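PDB 5EHK: lantibiotic dehydratase from Microbispora corallina, which probably dehydrates serine and threonine residues of the precursor peptide in NAI-107 biosynthesis, in a reaction that depends on aminoacylated tRNA. Local coordinates for residues Trp721-Pro724 with Arg725-Ala729; Ala761-Val764 with Ala765-Glu769; Arg939-Arg943 with Ala944-Tyr948; Leu1071-Val1074 with Gly1075-His1079; Asp293-Gln296 with His297-Val301. One frame throughout, in Å; residues are numbered along the deposited sequence.

Contact 1. Residues Trp721-Pro724 with Arg725-Ala729; sequences WNVP and RRVLA
Val723 and Val727 meet branch to branch, with CG1 of Val723 3.6 Å from CG1 of Val727, and the two side chains cross at about a right angle. The torsions explain this: in Val723, CG1 stands opposite the backbone N (chi1 177°) and lies beside its own carbonyl carbon, whereas in Val727 the touching CG1 is the branch beside the backbone N (chi1 -66°). The same Val727 CG1 also borders Pro724, 3.9 Å from Pro724 O and 4.2 Å from Pro724 CG. The proline ring in turn lies against the following backbone, its CB 3.6 Å from Arg726 O. The link is therefore apolar, carried by one methyl touching two consecutive residues. The arginines point away from this cluster. Arg725 bends at its third torsion, which sets its NH2 3.3 Å above the plane of the Arg726 guanidinium, toward the rim of that face. Arg725 NH1 is salt-bridged to Asp739, and Arg726 has a long, weak ion pair with Asp767; both acids probably ease the proximity of the two positive groups. Asn722, with positive phi, is where the chain leaves helix 707-721, and the run then enters strand 726-730. That strand pairs antiparallel with 735-739 and 760-763, while Val723 packs on Trp717 of the preceding helix and on Trp692 of strand 685-693.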
loop_
_atom_site.group_PDB
_atom_site.type_symbol
_atom_site.label_atom_id
_atom_site.label_comp_id
_atom_site.label_asym_id
_atom_site.label_seq_id
_atom_site.Cartn_x
_atom_site.Cartn_y
_atom_site.Cartn_z
ATOM N N TRP A 721 -32.182 17.898 10.854
ATOM C CA TRP A 721 -31.163 17.223 11.659
ATOM C C TRP A 721 -31.136 17.803 13.066
ATOM O O TRP A 721 -30.340 17.373 13.909
ATOM C CB TRP A 721 -29.785 17.344 11.000
ATOM C CG TRP A 721 -29.739 16.765 9.631
ATOM C CD1 TRP A 721 -29.673 17.449 8.455
ATOM C CD2 TRP A 721 -29.788 15.381 9.285
ATOM N NE1 TRP A 721 -29.661 16.575 7.398
ATOM C CE2 TRP A 721 -29.739 15.298 7.885
ATOM C CE3 TRP A 721 -29.867 14.206 10.025
ATOM C CZ2 TRP A 721 -29.763 14.086 7.213
ATOM C CZ3 TRP A 721 -29.896 13.007 9.358
ATOM C CH2 TRP A 721 -29.846 12.953 7.965
ATOM N N ASN A 722 -32.045 18.747 13.312
ATOM C CA ASN A 722 -32.181 19.413 14.602
ATOM C C ASN A 722 -30.954 20.272 14.944
ATOM O O ASN A 722 -30.419 20.224 16.051
ATOM C CB ASN A 722 -32.463 18.404 15.721
ATOM C CG ASN A 722 -32.954 19.069 17.007
ATOM O OD1 ASN A 722 -33.560 20.156 16.998
ATOM N ND2 ASN A 722 -32.647 18.434 18.134
ATOM N N VAL A 723 -30.549 21.094 13.984
ATOM C CA VAL A 723 -29.433 22.003 14.158
ATOM C C VAL A 723 -29.906 23.210 14.939
ATOM O O VAL A 723 -30.900 23.847 14.576
ATOM C CB VAL A 723 -28.875 22.458 12.780
ATOM C CG1 VAL A 723 -27.738 23.465 12.922
ATOM C CG2 VAL A 723 -28.462 21.261 11.967
ATOM N N PRO A 724 -29.188 23.535 16.016
ATOM C CA PRO A 724 -29.459 24.724 16.825
ATOM C C PRO A 724 -29.382 26.021 16.026
ATOM O O PRO A 724 -28.912 26.049 14.887
ATOM C CB PRO A 724 -28.369 24.672 17.905
ATOM C CG PRO A 724 -27.360 23.683 17.410
ATOM C CD PRO A 724 -28.136 22.699 16.608
ATOM N N ARG A 725 -29.870 27.099 16.623
ATOM C CA ARG A 725 -29.873 28.385 15.947
ATOM C C ARG A 725 -28.438 28.912 15.898
ATOM O O ARG A 725 -28.017 29.525 14.913
ATOM C CB ARG A 725 -30.832 29.336 16.667
ATOM C CG ARG A 725 -30.996 30.711 16.069
ATOM C CD ARG A 725 -31.965 31.508 16.922
ATOM N NE ARG A 725 -31.447 31.695 18.281
ATOM C CZ ARG A 725 -30.676 32.712 18.654
ATOM N NH1 ARG A 725 -30.348 33.643 17.776
ATOM N NH2 ARG A 725 -30.233 32.807 19.898
ATOM N N ARG A 726 -27.676 28.638 16.954
ATOM C CA ARG A 726 -26.262 29.023 16.987
ATOM C C ARG A 726 -25.344 27.828 16.753
ATOM O O ARG A 726 -25.501 26.751 17.365
ATOM C CB ARG A 726 -25.890 29.745 18.287
ATOM C CG ARG A 726 -26.366 31.195 18.371
ATOM C CD ARG A 726 -26.435 31.668 19.818
ATOM N NE ARG A 726 -27.447 30.925 20.565
ATOM C CZ ARG A 726 -27.699 31.074 21.861
ATOM N NH1 ARG A 726 -26.987 31.923 22.591
ATOM N NH2 ARG A 726 -28.646 30.345 22.429
ATOM N N VAL A 727 -24.387 28.031 15.853
ATOM C CA VAL A 727 -23.433 26.993 15.521
ATOM C C VAL A 727 -22.040 27.589 15.446
ATOM O O VAL A 727 -21.869 28.784 15.234
ATOM C CB VAL A 727 -23.773 26.276 14.194
ATOM C CG1 VAL A 727 -25.077 25.494 14.325
ATOM C CG2 VAL A 727 -23.866 27.267 13.071
ATOM N N LEU A 728 -21.049 26.739 15.669
ATOM C CA LEU A 728 -19.675 27.073 15.363
ATOM C C LEU A 728 -19.398 26.447 13.998
ATOM O O LEU A 728 -19.583 25.231 13.813
ATOM C CB LEU A 728 -18.754 26.470 16.418
ATOM C CG LEU A 728 -17.302 26.946 16.515
ATOM C CD1 LEU A 728 -17.203 28.455 16.767
ATOM C CD2 LEU A 728 -16.565 26.165 17.596
ATOM N N ALA A 729 -19.008 27.281 13.035
ATOM C CA ALA A 729 -18.624 26.804 11.703
ATOM C C ALA A 729 -17.121 26.546 11.683
ATOM O O ALA A 729 -16.324 27.482 11.789
ATOM C CB ALA A 729 -19.020 27.804 10.624
#

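Contact 2. Residues Ala761-Val764 with Ala765-Glu769; sequences AQQV and AGDEE
Gln763 and Glu768 are joined by a side-chain hydrogen bond in which Gln763 NE2 donates to Glu768 OE1 at 2.8 Å. The N-H points fairly straight at the oxygen (158°). The acceptor lies in the plane of the glutamine amide; Glu768 OE1 is met on its anti side, somewhat out of the carboxylate plane, and the amide and carboxylate planes are 59° apart. Glu768 OE1 also forms a salt bridge with Arg475, which makes this oxygen shared between an amide and a guanidinium and would probably favour the charged carboxylate. Gln763 reaches it because CG stands opposite the backbone N (chi1 -176°) and the chain runs on extended, whereas Glu768 folds at its second torsion. Amide and glutamate stem touch as well, with Gln763 OE1 3.5 Å from Glu768 CB.

The second bond is in the backbone, from Asp767 N to Val764 O at 3.1 Å. It closes a beta turn over Ala765 and Gly766, whose backbone angles fit type II. Gly766 has positive phi, and a CB there would be jammed against the carbonyl oxygen of Ala765. Packing around the turn is modest: Asp767 CB lies 3.3 Å from Val764 O and 4.3 Å from Val764 CB.

The turn follows strand 760-763, which runs antiparallel between strands 685-693 and 726-730. Gln763 packs on Pro690 and Trp692 of the former, Val764 touches His782, and Asp767 lies on Pro724.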
loop_
_atom_site.group_PDB
_atom_site.type_symbol
_atom_site.label_atom_id
_atom_site.label_comp_id
_atom_site.label_asym_id
_atom_site.label_seq_id
_atom_site.Cartn_x
_atom_site.Cartn_y
_atom_site.Cartn_z
ATOM N N ALA A 761 -20.502 22.067 11.263
ATOM C CA ALA A 761 -21.152 22.884 12.274
ATOM C C ALA A 761 -21.055 22.216 13.632
ATOM O O ALA A 761 -21.478 21.067 13.795
ATOM C CB ALA A 761 -22.586 23.118 11.907
ATOM N N GLN A 762 -20.508 22.937 14.609
ATOM C CA GLN A 762 -20.479 22.428 15.972
ATOM C C GLN A 762 -21.502 23.136 16.865
ATOM O O GLN A 762 -21.729 24.359 16.768
ATOM C CB GLN A 762 -19.089 22.580 16.573
ATOM C CG GLN A 762 -18.182 21.370 16.414
ATOM C CD GLN A 762 -16.777 21.625 16.966
ATOM O OE1 GLN A 762 -16.580 22.447 17.876
ATOM N NE2 GLN A 762 -15.787 20.950 16.384
ATOM N N GLN A 763 -22.129 22.349 17.732
ATOM C CA GLN A 763 -22.928 22.917 18.787
ATOM C C GLN A 763 -21.999 23.648 19.743
ATOM O O GLN A 763 -20.988 23.088 20.181
ATOM C CB GLN A 763 -23.728 21.849 19.521
ATOM C CG GLN A 763 -24.650 22.439 20.578
ATOM C CD GLN A 763 -25.641 21.433 21.138
ATOM O OE1 GLN A 763 -25.311 20.255 21.355
ATOM N NE2 GLN A 763 -26.864 21.902 21.400
ATOM N N VAL A 764 -22.341 24.906 20.027
ATOM C CA VAL A 764 -21.595 25.764 20.939
ATOM C C VAL A 764 -21.553 25.210 22.365
ATOM O O VAL A 764 -22.554 24.704 22.877
ATOM C CB VAL A 764 -22.219 27.150 20.968
ATOM C CG1 VAL A 764 -21.452 28.071 21.895
ATOM C CG2 VAL A 764 -22.269 27.715 19.571
ATOM N N ALA A 765 -20.393 25.327 23.005
ATOM C CA ALA A 765 -20.203 24.800 24.343
ATOM C C ALA A 765 -21.190 25.461 25.301
ATOM O O ALA A 765 -21.213 26.688 25.428
ATOM C CB ALA A 765 -18.766 25.062 24.800
ATOM N N GLY A 766 -22.018 24.652 25.954
ATOM C CA GLY A 766 -22.942 25.177 26.940
ATOM C C GLY A 766 -24.360 25.345 26.430
ATOM O O GLY A 766 -25.300 25.459 27.207
ATOM N N ASP A 767 -24.515 25.414 25.118
ATOM C CA ASP A 767 -25.831 25.610 24.524
ATOM C C ASP A 767 -26.776 24.451 24.832
ATOM O O ASP A 767 -27.948 24.667 25.124
ATOM C CB ASP A 767 -25.703 25.797 23.008
ATOM C CG ASP A 767 -26.946 26.396 22.381
ATOM O OD1 ASP A 767 -27.659 27.159 23.063
ATOM O OD2 ASP A 767 -27.212 26.101 21.197
ATOM N N GLU A 768 -26.255 23.225 24.784
ATOM C CA GLU A 768 -27.074 22.025 24.974
ATOM C C GLU A 768 -27.683 21.933 26.365
ATOM O O GLU A 768 -28.732 21.314 26.552
ATOM C CB GLU A 768 -26.263 20.765 24.655
ATOM C CG GLU A 768 -26.994 19.449 24.870
ATOM C CD GLU A 768 -28.137 19.234 23.887
ATOM O OE1 GLU A 768 -28.337 20.087 22.998
ATOM O OE2 GLU A 768 -28.837 18.198 23.990
ATOM N N GLU A 769 -27.025 22.567 27.332
ATOM C CA GLU A 769 -27.504 22.584 28.706
ATOM C C GLU A 769 -28.255 23.876 29.025
ATOM O O GLU A 769 -28.629 24.121 30.171
ATOM C CB GLU A 769 -26.344 22.409 29.694
ATOM C CG GLU A 769 -25.539 21.129 29.535
ATOM C CD GLU A 769 -26.368 19.859 29.739
ATOM O OE1 GLU A 769 -27.339 19.881 30.534
ATOM O OE2 GLU A 769 -26.018 18.823 29.130
#

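Contact 3. Residues Arg939-Arg943 with Ala944-Tyr948; sequences RLTRR and AGFRY
Phe946 folds back over Leu940 and Thr941 across a type II beta turn that runs from Arg943 to Phe946, a surface turn at the C-terminal end of helix 920-942. The turn's own bond, Phe946 N to Arg943 O, is weak at 3.4 Å. Before it, Arg943 N still donates to Leu940 O at 3.0 Å. Gly945 has the positive phi of the third turn position, where a CB would press on the preceding carbonyl oxygen.

The ring contact is a CH-pi interaction: Leu940 CB stands over one face of Phe946, 4.0 Å from the ring centroid and 18° off the normal. Phe946 CG lies opposite its backbone N (chi1 -172°), which swings the ring back toward the helix. Thr941 OG1 approaches obliquely, 3.9 Å from Phe946 CD2, while Phe946 CZ lies at the edge of the Tyr948 ring, in its plane. The Arg943 guanidinium has Phe946 N over one face, 3.3 Å from NH2; both are donors, so this is mere packing, and NH2 has a long, weak ion pair with Asp1035.

Helix 1034-1042 covers Phe946 through Asp1035 and Val1039, and helix 950-965 adds Val953. Arg942 points away and is salt-bridged to Asp833 and Asp837 of helix 828-837.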
loop_
_atom_site.group_PDB
_atom_site.type_symbol
_atom_site.label_atom_id
_atom_site.label_comp_id
_atom_site.label_asym_id
_atom_site.label_seq_id
_atom_site.Cartn_x
_atom_site.Cartn_y
_atom_site.Cartn_z
ATOM N N ARG A 939 20.558 -32.305 -3.856
ATOM C CA ARG A 939 20.727 -33.303 -4.903
ATOM C C ARG A 939 20.258 -34.690 -4.448
ATOM O O ARG A 939 19.697 -35.445 -5.244
ATOM C CB ARG A 939 22.168 -33.349 -5.402
ATOM C CG ARG A 939 22.572 -32.166 -6.242
ATOM C CD ARG A 939 24.065 -32.190 -6.560
ATOM N NE ARG A 939 24.367 -33.325 -7.420
ATOM C CZ ARG A 939 24.383 -33.266 -8.745
ATOM N NH1 ARG A 939 24.164 -32.104 -9.352
ATOM N NH2 ARG A 939 24.640 -34.362 -9.458
ATOM N N LEU A 940 20.471 -35.025 -3.177
ATOM C CA LEU A 940 19.918 -36.273 -2.645
ATOM C C LEU A 940 18.405 -36.173 -2.709
ATOM O O LEU A 940 17.710 -37.096 -3.138
ATOM C CB LEU A 940 20.354 -36.535 -1.200
ATOM C CG LEU A 940 21.838 -36.798 -0.941
ATOM C CD1 LEU A 940 22.111 -37.035 0.546
ATOM C CD2 LEU A 940 22.347 -37.962 -1.785
ATOM N N THR A 941 17.906 -35.027 -2.273
ATOM C CA THR A 941 16.470 -34.783 -2.131
ATOM C C THR A 941 15.650 -34.881 -3.451
ATOM O O THR A 941 14.455 -35.183 -3.428
ATOM C CB THR A 941 16.273 -33.466 -1.353
ATOM O OG1 THR A 941 15.925 -33.782 -0.001
ATOM C CG2 THR A 941 15.259 -32.551 -1.988
ATOM N N ARG A 942 16.304 -34.660 -4.591
ATOM C CA ARG A 942 15.641 -34.826 -5.879
ATOM C C ARG A 942 15.261 -36.286 -6.110
ATOM O O ARG A 942 14.231 -36.572 -6.720
ATOM C CB ARG A 942 16.537 -34.348 -7.034
ATOM C CG ARG A 942 16.048 -34.741 -8.442
ATOM C CD ARG A 942 17.075 -34.419 -9.535
ATOM N NE ARG A 942 17.015 -33.016 -9.907
ATOM C CZ ARG A 942 17.916 -32.400 -10.663
ATOM N NH1 ARG A 942 18.948 -33.075 -11.152
ATOM N NH2 ARG A 942 17.787 -31.097 -10.921
ATOM N N ARG A 943 16.082 -37.209 -5.608
ATOM C CA ARG A 943 15.905 -38.616 -5.959
ATOM C C ARG A 943 14.570 -39.139 -5.485
ATOM O O ARG A 943 14.153 -38.885 -4.352
ATOM C CB ARG A 943 17.012 -39.516 -5.403
ATOM C CG ARG A 943 16.887 -40.961 -5.920
ATOM C CD ARG A 943 17.924 -41.911 -5.326
ATOM N NE ARG A 943 17.673 -42.187 -3.908
ATOM C CZ ARG A 943 16.738 -43.022 -3.453
ATOM N NH1 ARG A 943 15.952 -43.678 -4.301
ATOM N NH2 ARG A 943 16.586 -43.203 -2.148
ATOM N N ALA A 944 13.902 -39.867 -6.371
ATOM C CA ALA A 944 12.651 -40.515 -6.029
ATOM C C ALA A 944 12.933 -41.605 -4.993
ATOM O O ALA A 944 13.764 -42.494 -5.219
ATOM C CB ALA A 944 12.002 -41.102 -7.287
ATOM N N GLY A 945 12.292 -41.502 -3.832
ATOM C CA GLY A 945 12.469 -42.524 -2.822
ATOM C C GLY A 945 13.322 -42.128 -1.638
ATOM O O GLY A 945 13.322 -42.826 -0.613
ATOM N N PHE A 946 14.077 -41.041 -1.787
ATOM C CA PHE A 946 14.863 -40.516 -0.669
ATOM C C PHE A 946 13.917 -40.318 0.504
ATOM O O PHE A 946 12.889 -39.649 0.379
ATOM C CB PHE A 946 15.595 -39.218 -1.043
ATOM C CG PHE A 946 16.568 -38.752 0.002
ATOM C CD1 PHE A 946 17.740 -39.440 0.239
ATOM C CD2 PHE A 946 16.306 -37.620 0.747
ATOM C CE1 PHE A 946 18.621 -39.018 1.205
ATOM C CE2 PHE A 946 17.189 -37.196 1.711
ATOM C CZ PHE A 946 18.351 -37.899 1.936
ATOM N N ARG A 947 14.256 -40.930 1.630
ATOM C CA ARG A 947 13.301 -41.072 2.718
ATOM C C ARG A 947 12.991 -39.749 3.366
ATOM O O ARG A 947 11.842 -39.464 3.709
ATOM C CB ARG A 947 13.851 -42.017 3.775
ATOM C CG ARG A 947 14.770 -43.093 3.222
ATOM C CD ARG A 947 14.642 -44.340 4.044
ATOM N NE ARG A 947 14.239 -43.983 5.401
ATOM C CZ ARG A 947 13.818 -44.850 6.314
ATOM N NH1 ARG A 947 13.749 -46.147 6.015
ATOM N NH2 ARG A 947 13.468 -44.414 7.525
ATOM N N TYR A 948 14.021 -38.925 3.498
ATOM C CA TYR A 948 13.931 -37.735 4.320
ATOM C C TYR A 948 13.464 -36.505 3.548
ATOM O O TYR A 948 13.800 -36.308 2.383
ATOM C CB TYR A 948 15.282 -37.479 4.969
ATOM C CG TYR A 948 15.792 -38.644 5.773
ATOM C CD1 TYR A 948 15.255 -38.949 7.018
ATOM C CD2 TYR A 948 16.815 -39.439 5.288
ATOM C CE1 TYR A 948 15.729 -40.015 7.756
ATOM C CE2 TYR A 948 17.292 -40.510 6.015
ATOM C CZ TYR A 948 16.748 -40.794 7.249
ATOM O OH TYR A 948 17.238 -41.861 7.969
#

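Contact 4. Residues Leu1071-Val1074 with Gly1075-His1079; sequences LRLV and GSLLH
The carbonyl of Arg1072 is gripped by Ser1076 from both faces of its plane: Ser1076 N donates from one face at 2.8 Å and Ser1076 OG from the opposite face at 3.1 Å to Arg1072 O. The two donors are tilted by 29° and 35° from that plane, so one oxygen serves both without either lying in plane. The serine does this with OG beside its own backbone N (chi1 -80°), which turns the hydroxyl back along the helix. OG also bonds to Arg913 NH2, tying this turn to a residue outside the helix. Leu1077 N donates to Leu1073 O at 2.9 Å, while the bond from Gly1075 N to Leu1071 O is weak at 3.3 Å.

Two apolar pairs, each joining residues one turn apart, run along the helix. Leu1073 and Leu1077 lie side by side and point the same way, Leu1073 CD2 being 3.6 Å from Leu1077 CD1. Val1074 and Leu1078 repeat this, with Val1074 CG1 3.6 Å from Leu1078 CD2. Aromatic residues of other elements cover these side chains: Phe1053 packs on Leu1073 and Leu1077, Phe965 on Leu1073 and Val1074, and Trp996 on Val1074.

Successive i to i+4 bonds and side-chain pairs with the same spacing are the signature of an alpha-helix, here helix 1068-1085, whose side bearing Leu1073, Val1074, Leu1077 and Leu1078 is buried. The added serine-to-carbonyl bond is a common one of helical serines to the residue four back, here supplemented by Arg913.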
loop_
_atom_site.group_PDB
_atom_site.type_symbol
_atom_site.label_atom_id
_atom_site.label_comp_id
_atom_site.label_asym_id
_atom_site.label_seq_id
_atom_site.Cartn_x
_atom_site.Cartn_y
_atom_site.Cartn_z
ATOM N N LEU A 1071 26.249 -15.869 21.250
ATOM C CA LEU A 1071 24.850 -16.220 20.962
ATOM C C LEU A 1071 24.350 -15.729 19.607
ATOM O O LEU A 1071 23.539 -16.383 18.960
ATOM C CB LEU A 1071 23.894 -15.721 22.045
ATOM C CG LEU A 1071 23.166 -16.745 22.923
ATOM C CD1 LEU A 1071 23.850 -18.085 22.943
ATOM C CD2 LEU A 1071 22.987 -16.225 24.330
ATOM N N ARG A 1072 24.805 -14.558 19.202
ATOM C CA ARG A 1072 24.429 -14.009 17.919
ATOM C C ARG A 1072 25.189 -14.704 16.781
ATOM O O ARG A 1072 24.634 -14.944 15.714
ATOM C CB ARG A 1072 24.655 -12.494 17.900
ATOM C CG ARG A 1072 24.788 -11.891 16.500
ATOM C CD ARG A 1072 24.956 -10.384 16.600
ATOM N NE ARG A 1072 24.553 -9.682 15.383
ATOM C CZ ARG A 1072 23.292 -9.404 15.055
ATOM N NH1 ARG A 1072 22.287 -9.784 15.841
ATOM N NH2 ARG A 1072 23.036 -8.749 13.931
ATOM N N LEU A 1073 26.457 -15.025 17.020
ATOM C CA LEU A 1073 27.292 -15.667 16.007
ATOM C C LEU A 1073 26.709 -16.998 15.571
ATOM O O LEU A 1073 26.392 -17.191 14.391
ATOM C CB LEU A 1073 28.694 -15.910 16.564
ATOM C CG LEU A 1073 29.869 -16.274 15.661
ATOM C CD1 LEU A 1073 31.140 -16.145 16.483
ATOM C CD2 LEU A 1073 29.785 -17.666 15.077
ATOM N N VAL A 1074 26.602 -17.923 16.523
ATOM C CA VAL A 1074 26.131 -19.261 16.216
ATOM C C VAL A 1074 24.712 -19.180 15.667
ATOM O O VAL A 1074 24.374 -19.878 14.708
ATOM C CB VAL A 1074 26.247 -20.216 17.434
ATOM C CG1 VAL A 1074 25.829 -21.623 17.061
ATOM C CG2 VAL A 1074 27.661 -20.250 17.946
ATOM N N GLY A 1075 23.908 -18.286 16.239
ATOM C CA GLY A 1075 22.559 -18.060 15.754
ATOM C C GLY A 1075 22.568 -17.626 14.297
ATOM O O GLY A 1075 21.715 -18.041 13.513
ATOM N N SER A 1076 23.537 -16.793 13.928
ATOM C CA SER A 1076 23.685 -16.380 12.540
ATOM C C SER A 1076 24.028 -17.609 11.722
ATOM O O SER A 1076 23.433 -17.840 10.665
ATOM C CB SER A 1076 24.812 -15.349 12.364
ATOM O OG SER A 1076 24.407 -14.040 12.708
ATOM N N LEU A 1077 24.956 -18.417 12.232
ATOM C CA LEU A 1077 25.362 -19.626 11.531
ATOM C C LEU A 1077 24.187 -20.593 11.372
ATOM O O LEU A 1077 24.037 -21.204 10.318
ATOM C CB LEU A 1077 26.564 -20.286 12.204
ATOM C CG LEU A 1077 27.956 -19.686 11.966
ATOM C CD1 LEU A 1077 29.001 -20.394 12.788
ATOM C CD2 LEU A 1077 28.332 -19.774 10.495
ATOM N N LEU A 1078 23.347 -20.727 12.398
ATOM C CA LEU A 1078 22.140 -21.543 12.255
ATOM C C LEU A 1078 21.193 -20.994 11.185
ATOM O O LEU A 1078 20.669 -21.769 10.350
ATOM C CB LEU A 1078 21.377 -21.774 13.575
ATOM C CG LEU A 1078 21.835 -22.747 14.678
ATOM C CD1 LEU A 1078 22.655 -23.962 14.181
ATOM C CD2 LEU A 1078 22.532 -22.020 15.784
ATOM N N HIS A 1079 20.957 -19.675 11.238
ATOM C CA HIS A 1079 20.101 -18.983 10.261
ATOM C C HIS A 1079 20.575 -19.188 8.795
ATOM O O HIS A 1079 19.787 -19.558 7.927
ATOM C CB HIS A 1079 19.973 -17.482 10.591
ATOM C CG HIS A 1079 19.303 -16.678 9.516
ATOM N ND1 HIS A 1079 18.062 -17.003 9.004
ATOM C CD2 HIS A 1079 19.711 -15.583 8.835
ATOM C CE1 HIS A 1079 17.733 -16.137 8.064
ATOM N NE2 HIS A 1079 18.718 -15.265 7.939
#

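Contact 5. Residues Asp293-Gln296 with His297-Val301; sequences DPLQ and HVLDV
Gln296 reaches Asp300 one turn on by two torsions: CG stands opposite the backbone N (chi1 -169°), and the bend at chi2 (60°) carries the amide forward along the helix, toward Asp300. Asp300 meets it with CG beside its own backbone N (chi1 -67°). Gln296 NE2 then donates to Asp300 OD1 at 3.0 Å. The oxygen lies in the plane of the amide, but the amide nitrogen sits above the carboxylate plane. The backbone joins the same pair, with Asp300 N 2.7 Å from Gln296 O.

At the start of the helix Asp293 is the N-cap. Its two carboxylate oxygens take separate amides, OD1 from Leu295 N at 3.4 Å and OD2 from Gln296 N at 3.3 Å, both weak bonds. Asp293 O opens the backbone i to i+4 series, accepting from His297 N at 3.1 Å. On another side Leu295 CG and Leu299 CD2 touch loosely at 4.4 Å.

These first two turns of helix 294-306 pack against two other helices. Pro294, Leu295 and Val298 pack on Leu177 of helix 174-185, and Leu295 and Gln296 on Asp331 of helix 318-339. His297 NE2 bonds to Ala284 O in the loop that follows strand 281-283.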
loop_
_atom_site.group_PDB
_atom_site.type_symbol
_atom_site.label_atom_id
_atom_site.label_comp_id
_atom_site.label_asym_id
_atom_site.label_seq_id
_atom_site.Cartn_x
_atom_site.Cartn_y
_atom_site.Cartn_z
ATOM N N ASP A 293 13.109 39.757 21.966
ATOM C CA ASP A 293 12.649 40.544 20.836
ATOM C C ASP A 293 13.749 40.455 19.783
ATOM O O ASP A 293 14.927 40.691 20.086
ATOM C CB ASP A 293 12.423 41.995 21.298
ATOM C CG ASP A 293 12.110 42.965 20.152
ATOM O OD1 ASP A 293 11.502 42.574 19.128
ATOM O OD2 ASP A 293 12.463 44.154 20.305
ATOM N N PRO A 294 13.376 40.048 18.559
ATOM C CA PRO A 294 14.297 39.967 17.424
ATOM C C PRO A 294 14.919 41.319 17.089
ATOM O O PRO A 294 16.137 41.367 16.889
ATOM C CB PRO A 294 13.413 39.457 16.272
ATOM C CG PRO A 294 12.005 39.747 16.703
ATOM C CD PRO A 294 12.035 39.558 18.200
ATOM N N LEU A 295 14.116 42.386 17.020
ATOM C CA LEU A 295 14.645 43.705 16.653
ATOM C C LEU A 295 15.742 44.151 17.621
ATOM O O LEU A 295 16.824 44.590 17.204
ATOM C CB LEU A 295 13.531 44.743 16.582
ATOM C CG LEU A 295 13.911 46.141 16.087
ATOM C CD1 LEU A 295 14.535 46.093 14.700
ATOM C CD2 LEU A 295 12.675 47.007 16.033
ATOM N N GLN A 296 15.460 43.995 18.912
ATOM C CA GLN A 296 16.398 44.363 19.954
ATOM C C GLN A 296 17.674 43.536 19.850
ATOM O O GLN A 296 18.774 44.039 20.101
ATOM C CB GLN A 296 15.758 44.214 21.331
ATOM C CG GLN A 296 16.584 44.818 22.455
ATOM C CD GLN A 296 16.811 46.323 22.267
ATOM O OE1 GLN A 296 15.857 47.109 22.123
ATOM N NE2 GLN A 296 18.079 46.731 22.285
ATOM N N HIS A 297 17.523 42.270 19.467
ATOM C CA HIS A 297 18.681 41.408 19.254
ATOM C C HIS A 297 19.628 41.973 18.208
ATOM O O HIS A 297 20.836 41.993 18.441
ATOM C CB HIS A 297 18.305 39.971 18.856
ATOM C CG HIS A 297 19.482 39.183 18.383
ATOM N ND1 HIS A 297 20.440 38.697 19.243
ATOM C CD2 HIS A 297 19.903 38.874 17.135
ATOM C CE1 HIS A 297 21.385 38.092 18.547
ATOM N NE2 HIS A 297 21.084 38.186 17.266
ATOM N N VAL A 298 19.100 42.398 17.058
ATOM C CA VAL A 298 19.953 43.029 16.042
ATOM C C VAL A 298 20.676 44.273 16.591
ATOM O O VAL A 298 21.898 44.406 16.443
ATOM C CB VAL A 298 19.184 43.437 14.775
ATOM C CG1 VAL A 298 20.135 44.121 13.795
ATOM C CG2 VAL A 298 18.496 42.224 14.131
ATOM N N LEU A 299 19.921 45.174 17.227
ATOM C CA LEU A 299 20.515 46.352 17.868
ATOM C C LEU A 299 21.584 46.015 18.914
ATOM O O LEU A 299 22.654 46.624 18.908
ATOM C CB LEU A 299 19.472 47.325 18.442
ATOM C CG LEU A 299 18.454 48.125 17.616
ATOM C CD1 LEU A 299 18.319 47.710 16.154
ATOM C CD2 LEU A 299 17.099 48.093 18.320
ATOM N N ASP A 300 21.297 45.086 19.826
ATOM C CA ASP A 300 22.289 44.712 20.845
ATOM C C ASP A 300 23.599 44.221 20.209
ATOM O O ASP A 300 24.695 44.535 20.687
ATOM C CB ASP A 300 21.733 43.660 21.811
ATOM C CG ASP A 300 20.611 44.192 22.681
ATOM O OD1 ASP A 300 20.622 45.400 22.991
ATOM O OD2 ASP A 300 19.701 43.412 23.036
ATOM N N VAL A 301 23.469 43.473 19.114
ATOM C CA VAL A 301 24.617 42.957 18.384
ATOM C C VAL A 301 25.447 44.043 17.680
ATOM O O VAL A 301 26.673 44.061 17.839
ATOM C CB VAL A 301 24.204 41.838 17.395
ATOM C CG1 VAL A 301 25.289 41.615 16.365
ATOM C CG2 VAL A 301 23.908 40.538 18.147
#

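Overall arrangement
Along the chain the order is contact 5, then 1, 2, 3 and 4. Contacts 1 and 2 are the neighbours: their centres are 8 Å apart, strands 726-730 and 760-763 pair antiparallel, and Leu728 O lies 2.6 Å from Gln762 N, a probable hydrogen bond. Contact 5, which like contact 1 belongs to the N-terminal dehydratase region, is about 49 Å from it between centres. Contacts 3 and 4 fall in the C-terminal dehydratase region, with centres about 28 Å apart and nearest atoms about 17 Å apart; helix 950-965 packs against both. Contact 4 lies about 66 Å from contact 1 between centres, across the chain's centre, so apart from the adjoining contacts 1 and 2 they report on separate regions of the chain.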